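Local coordinates for protein putative cytidylyltransferase (Burkholderia pseudomallei, PDB 5X9Q) that probably catalyses the ATP-dependent adenylylation of D-glycero-beta-D-manno-heptose 1-phosphate, giving ADP-D-glycero-beta-D-manno-heptose and diphosphate in the heptose biosynthesis pathway, at residues D133-P138 with L142-G147; V107-D110 with S116-E119. All coordinates share one frame; numbering follows the deposited sequence.

Contact 1. Residues D133-P138 with L142-G147; sequences DMDALP and LVRGWG
Pro-138 and Leu-142 join the two segments through the backbone, Leu-142 N donating to Pro-138 O at 3.0 Å, an i to i+4 bond in the first turn of helix 138-145. The CA atoms of Pro-138 and Leu-142 are 6.3 Å apart. Leu-137, just before the helix, takes the N-cap position, while Gly-147, at positive phi, is the C-prime residue of the Schellman motif that ends it. The incoming loop is itself folded by an Asx turn, in which Asp-133 OD1 accepts from Asp-135 N. This stretch leads from strand 125-129 into the helix of a beta-alpha-beta unit in the Rossmann-like cytidylyltransferase fold.

A second link is a salt bridge back from the last turn: Arg-144 NH1 to Asp-135 OD1, 3.1 Å. The arginine runs extended from CG to NE and meets the aspartate side chain at about a right angle. The bond is bent, 138° at the hydrogen, and reaches OD1 from above a carboxylate plane turned 43° from the guanidinium. The second terminal nitrogen, Arg-144 NH2, lies 4.1 Å from Met-134 CB and makes a weak hydrogen bond to Ala-150 O. Bent at chi2 and chi3, the buried Met-134 side chain packs on Leu-126 and Lys-128 of strand 125-129 and on Ala-150 and Ala-152 of strand 149-153.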
loop_
_atom_site.group_PDB
_atom_site.type_symbol
_atom_site.label_atom_id
_atom_site.label_comp_id
_atom_site.label_asym_id
_atom_site.label_seq_id
_atom_site.Cartn_x
_atom_site.Cartn_y
_atom_site.Cartn_z
ATOM N N ASP A 133 -14.896 11.957 17.514
ATOM C CA ASP A 133 -14.856 12.314 18.924
ATOM C C ASP A 133 -14.412 10.998 19.532
ATOM O O ASP A 133 -15.120 9.996 19.439
ATOM C CB ASP A 133 -16.220 12.811 19.399
ATOM C CG ASP A 133 -16.183 13.352 20.814
ATOM O OD1 ASP A 133 -15.085 13.398 21.406
ATOM O OD2 ASP A 133 -17.254 13.731 21.335
ATOM N N MET A 134 -13.275 10.996 20.207
ATOM C CA MET A 134 -12.786 9.763 20.805
ATOM C C MET A 134 -13.603 9.504 22.065
ATOM O O MET A 134 -13.827 8.348 22.420
ATOM C CB MET A 134 -11.294 9.833 21.131
ATOM C CG MET A 134 -10.386 9.923 19.910
ATOM S SD MET A 134 -10.544 8.507 18.794
ATOM C CE MET A 134 -9.767 7.208 19.765
ATOM N N ASP A 135 -14.067 10.567 22.726
ATOM C CA ASP A 135 -14.909 10.406 23.919
ATOM C C ASP A 135 -16.256 9.703 23.645
ATOM O O ASP A 135 -16.877 9.181 24.565
ATOM C CB ASP A 135 -15.172 11.761 24.589
ATOM C CG ASP A 135 -13.895 12.470 25.014
ATOM O OD1 ASP A 135 -13.205 11.944 25.910
ATOM O OD2 ASP A 135 -13.588 13.556 24.467
ATOM N N ALA A 136 -16.699 9.659 22.392
ATOM C CA ALA A 136 -17.974 9.010 22.068
ATOM C C ALA A 136 -17.802 7.521 21.755
ATOM O O ALA A 136 -18.786 6.812 21.493
ATOM C CB ALA A 136 -18.649 9.718 20.895
ATOM N N LEU A 137 -16.555 7.053 21.771
ATOM C CA LEU A 137 -16.253 5.658 21.443
ATOM C C LEU A 137 -16.112 4.782 22.678
ATOM O O LEU A 137 -15.384 5.117 23.610
ATOM C CB LEU A 137 -14.969 5.552 20.611
ATOM C CG LEU A 137 -14.951 6.057 19.174
ATOM C CD1 LEU A 137 -13.614 5.708 18.577
ATOM C CD2 LEU A 137 -16.077 5.418 18.364
ATOM N N PRO A 138 -16.798 3.635 22.662
ATOM C CA PRO A 138 -16.710 2.654 23.752
ATOM C C PRO A 138 -15.271 2.194 23.939
ATOM O O PRO A 138 -14.798 2.128 25.072
ATOM C CB PRO A 138 -17.592 1.491 23.278
ATOM C CG PRO A 138 -18.369 2.010 22.116
ATOM C CD PRO A 138 -17.771 3.265 21.616
ATOM N N LEU A 142 -12.603 1.882 27.080
ATOM C CA LEU A 142 -11.993 0.611 27.435
ATOM C C LEU A 142 -10.492 0.783 27.615
ATOM O O LEU A 142 -9.944 0.443 28.674
ATOM C CB LEU A 142 -12.274 -0.455 26.374
ATOM C CG LEU A 142 -11.644 -1.826 26.677
ATOM C CD1 LEU A 142 -12.240 -2.461 27.926
ATOM C CD2 LEU A 142 -11.794 -2.765 25.488
ATOM N N VAL A 143 -9.833 1.356 26.605
ATOM C CA VAL A 143 -8.378 1.474 26.642
ATOM C C VAL A 143 -7.894 2.434 27.730
ATOM O O VAL A 143 -6.937 2.135 28.473
ATOM C CB VAL A 143 -7.827 1.935 25.279
ATOM C CG1 VAL A 143 -6.345 2.247 25.387
ATOM C CG2 VAL A 143 -8.050 0.862 24.264
ATOM N N ARG A 144 -8.546 3.590 27.828
ATOM C CA ARG A 144 -8.187 4.544 28.877
ATOM C C ARG A 144 -8.442 3.944 30.238
ATOM O O ARG A 144 -7.760 4.294 31.204
ATOM C CB ARG A 144 -8.963 5.852 28.742
ATOM C CG ARG A 144 -8.536 6.711 27.584
ATOM C CD ARG A 144 -9.577 7.752 27.301
ATOM N NE ARG A 144 -9.106 8.659 26.275
ATOM C CZ ARG A 144 -9.862 9.542 25.640
ATOM N NH1 ARG A 144 -11.160 9.630 25.901
ATOM N NH2 ARG A 144 -9.309 10.340 24.735
ATOM N N GLY A 145 -9.408 3.023 30.299
ATOM C CA GLY A 145 -9.783 2.392 31.554
ATOM C C GLY A 145 -8.592 1.729 32.222
ATOM O O GLY A 145 -8.516 1.707 33.456
ATOM N N TRP A 146 -7.634 1.227 31.435
ATOM C CA TRP A 146 -6.452 0.631 32.050
ATOM C C TRP A 146 -5.228 1.519 31.904
ATOM O O TRP A 146 -4.112 1.031 32.034
ATOM C CB TRP A 146 -6.146 -0.751 31.465
ATOM C CG TRP A 146 -5.872 -0.793 29.975
ATOM C CD1 TRP A 146 -4.834 -0.211 29.313
ATOM C CD2 TRP A 146 -6.643 -1.487 28.980
ATOM N NE1 TRP A 146 -4.917 -0.489 27.967
ATOM C CE2 TRP A 146 -6.019 -1.274 27.742
ATOM C CE3 TRP A 146 -7.801 -2.273 29.024
ATOM C CZ2 TRP A 146 -6.515 -1.809 26.554
ATOM C CZ3 TRP A 146 -8.298 -2.800 27.852
ATOM C CH2 TRP A 146 -7.658 -2.561 26.631
ATOM N N GLY A 147 -5.436 2.803 31.621
ATOM C CA GLY A 147 -4.342 3.758 31.560
ATOM C C GLY A 147 -3.724 4.002 30.177
ATOM O O GLY A 147 -2.751 4.740 30.054
#

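Contact 2. Residues V107-D110 with S116-E119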
loop_
_atom_site.group_PDB
_atom_site.type_symbol
_atom_site.label_atom_id
_atom_site.label_comp_id
_atom_site.label_asym_id
_atom_site.label_seq_id
_atom_site.Cartn_x
_atom_site.Cartn_y
_atom_site.Cartn_z
ATOM N N VAL A 107 -5.624 -8.461 12.066
ATOM C CA VAL A 107 -6.576 -9.379 12.704
ATOM C C VAL A 107 -8.001 -9.077 12.268
ATOM O O VAL A 107 -8.416 -7.915 12.278
ATOM C CB VAL A 107 -6.553 -9.260 14.231
ATOM C CG1 VAL A 107 -7.632 -10.132 14.834
ATOM C CG2 VAL A 107 -5.241 -9.672 14.746
ATOM N N GLY A 108 -8.758 -10.098 11.886
ATOM C CA GLY A 108 -10.175 -9.899 11.601
ATOM C C GLY A 108 -11.039 -10.021 12.848
ATOM O O GLY A 108 -10.680 -10.747 13.771
ATOM N N PHE A 109 -12.195 -9.357 12.873
ATOM C CA PHE A 109 -13.159 -9.577 13.944
ATOM C C PHE A 109 -14.560 -9.568 13.363
ATOM O O PHE A 109 -14.812 -8.901 12.368
ATOM C CB PHE A 109 -13.029 -8.529 15.061
ATOM C CG PHE A 109 -13.302 -7.125 14.618
ATOM C CD1 PHE A 109 -12.291 -6.350 14.040
ATOM C CD2 PHE A 109 -14.565 -6.568 14.782
ATOM C CE1 PHE A 109 -12.540 -5.037 13.622
ATOM C CE2 PHE A 109 -14.831 -5.255 14.373
ATOM C CZ PHE A 109 -13.809 -4.485 13.785
ATOM N N ASP A 110 -15.455 -10.347 13.977
ATOM C CA ASP A 110 -16.804 -10.585 13.448
ATOM C C ASP A 110 -17.888 -9.688 14.053
ATOM O O ASP A 110 -18.913 -9.423 13.423
ATOM C CB ASP A 110 -17.198 -12.034 13.697
ATOM C CG ASP A 110 -16.428 -13.001 12.833
ATOM O OD1 ASP A 110 -16.402 -12.833 11.596
ATOM O OD2 ASP A 110 -15.884 -13.968 13.397
ATOM N N SER A 116 -14.589 -6.192 21.917
ATOM C CA SER A 116 -14.069 -7.424 22.508
ATOM C C SER A 116 -12.714 -7.767 21.891
ATOM O O SER A 116 -11.882 -8.391 22.552
ATOM C CB SER A 116 -15.026 -8.613 22.316
ATOM O OG SER A 116 -14.914 -9.132 20.996
ATOM N N LEU A 117 -12.488 -7.405 20.626
ATOM C CA LEU A 117 -11.155 -7.624 20.055
ATOM C C LEU A 117 -10.127 -6.786 20.844
ATOM O O LEU A 117 -9.115 -7.312 21.316
ATOM C CB LEU A 117 -11.109 -7.282 18.564
ATOM C CG LEU A 117 -9.724 -7.327 17.890
ATOM C CD1 LEU A 117 -9.029 -8.686 17.973
ATOM C CD2 LEU A 117 -9.844 -6.927 16.450
ATOM N N ILE A 118 -10.436 -5.508 21.045
ATOM C CA ILE A 118 -9.546 -4.607 21.765
ATOM C C ILE A 118 -9.306 -5.045 23.198
ATOM O O ILE A 118 -8.200 -4.875 23.738
ATOM C CB ILE A 118 -10.094 -3.166 21.748
ATOM C CG1 ILE A 118 -9.952 -2.612 20.328
ATOM C CG2 ILE A 118 -9.334 -2.275 22.754
ATOM C CD1 ILE A 118 -10.486 -1.228 20.133
ATOM N N GLU A 119 -10.323 -5.645 23.805
ATOM C CA GLU A 119 -10.177 -6.125 25.159
ATOM C C GLU A 119 -9.123 -7.237 25.149
ATOM O O GLU A 119 -8.229 -7.293 26.012
ATOM C CB GLU A 119 -11.547 -6.587 25.716
ATOM C CG GLU A 119 -11.525 -7.218 27.117
ATOM C CD GLU A 119 -12.932 -7.339 27.760
ATOM O OE1 GLU A 119 -13.725 -6.369 27.716
ATOM O OE2 GLU A 119 -13.276 -8.430 28.266
#
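Ser-116 OG, one residue before the Leu-117 that meets Val-107 and Phe-109, is hydrogen-bonded to Arg-24 NH1 and so ties the start of helix 115-121 to helix 24-30. The strand side is held by backbone pairing: Val-107 bonds to Val-68 and Val-70, and Phe-109 to Val-70 and Ser-72, which sets strand 105-109 at one edge of the parallel sheet of this chain. Helix and strand come closest at Phe-109 and Leu-117, whose CA atoms are 6.7 Å apart.

Leu-117 reaches the strand with both of its methyls. Its CG stands anti to the backbone N (chi1 174°), carrying the branch toward the strand, where CD1 rests against Val-107 CG1 at 3.7 Å. Leu-117 CD2 lies 3.5 Å from Phe-109 CD1 and 3.8 Å from Phe-109 CB, so it nestles where the ring leaves its stem. The phenylalanine and leucine side chains run at about a right angle to each other. Val-107 and Phe-109, two residues apart, point to the same side, the alternation by which a beta strand packs a helix on its face in a Rossmann-like alpha/beta domain. Around them, Leu-27 and Arg-24 of helix 24-30 pack on Val-107 and Phe-109 respectively, Arg-24 touching Leu-117 as well, and Phe-40 of strand 38-43 meets Leu-117. With all three touching residues buried, the attraction between strand and helix here rests on dispersion and the exclusion of water rather than on polar bonds.

Overall arrangement
From the N terminus, the chain passes through helix 24-30 and strands 38-43 and 65-71 before entering strand 105-109, where contact 2 closes the short loop to helix 115-121. It next crosses to strand 125-129, on the other side of strand 38-43 in the sheet, and contact 1 then folds the following loop onto helix 138-145, which leads to the outer strand 149-153. The two contacts follow in series, neither nested nor crossed. Each lies within one of two successive beta-alpha-beta crossovers (105-109 to 125-129, then 125-129 to 149-153), and the packing between their helices joins the two: Leu-142 CD2 lies 3.6 Å from Glu-119 N, and Val-143 CG2 is 3.7 Å from Ile-118 CG2.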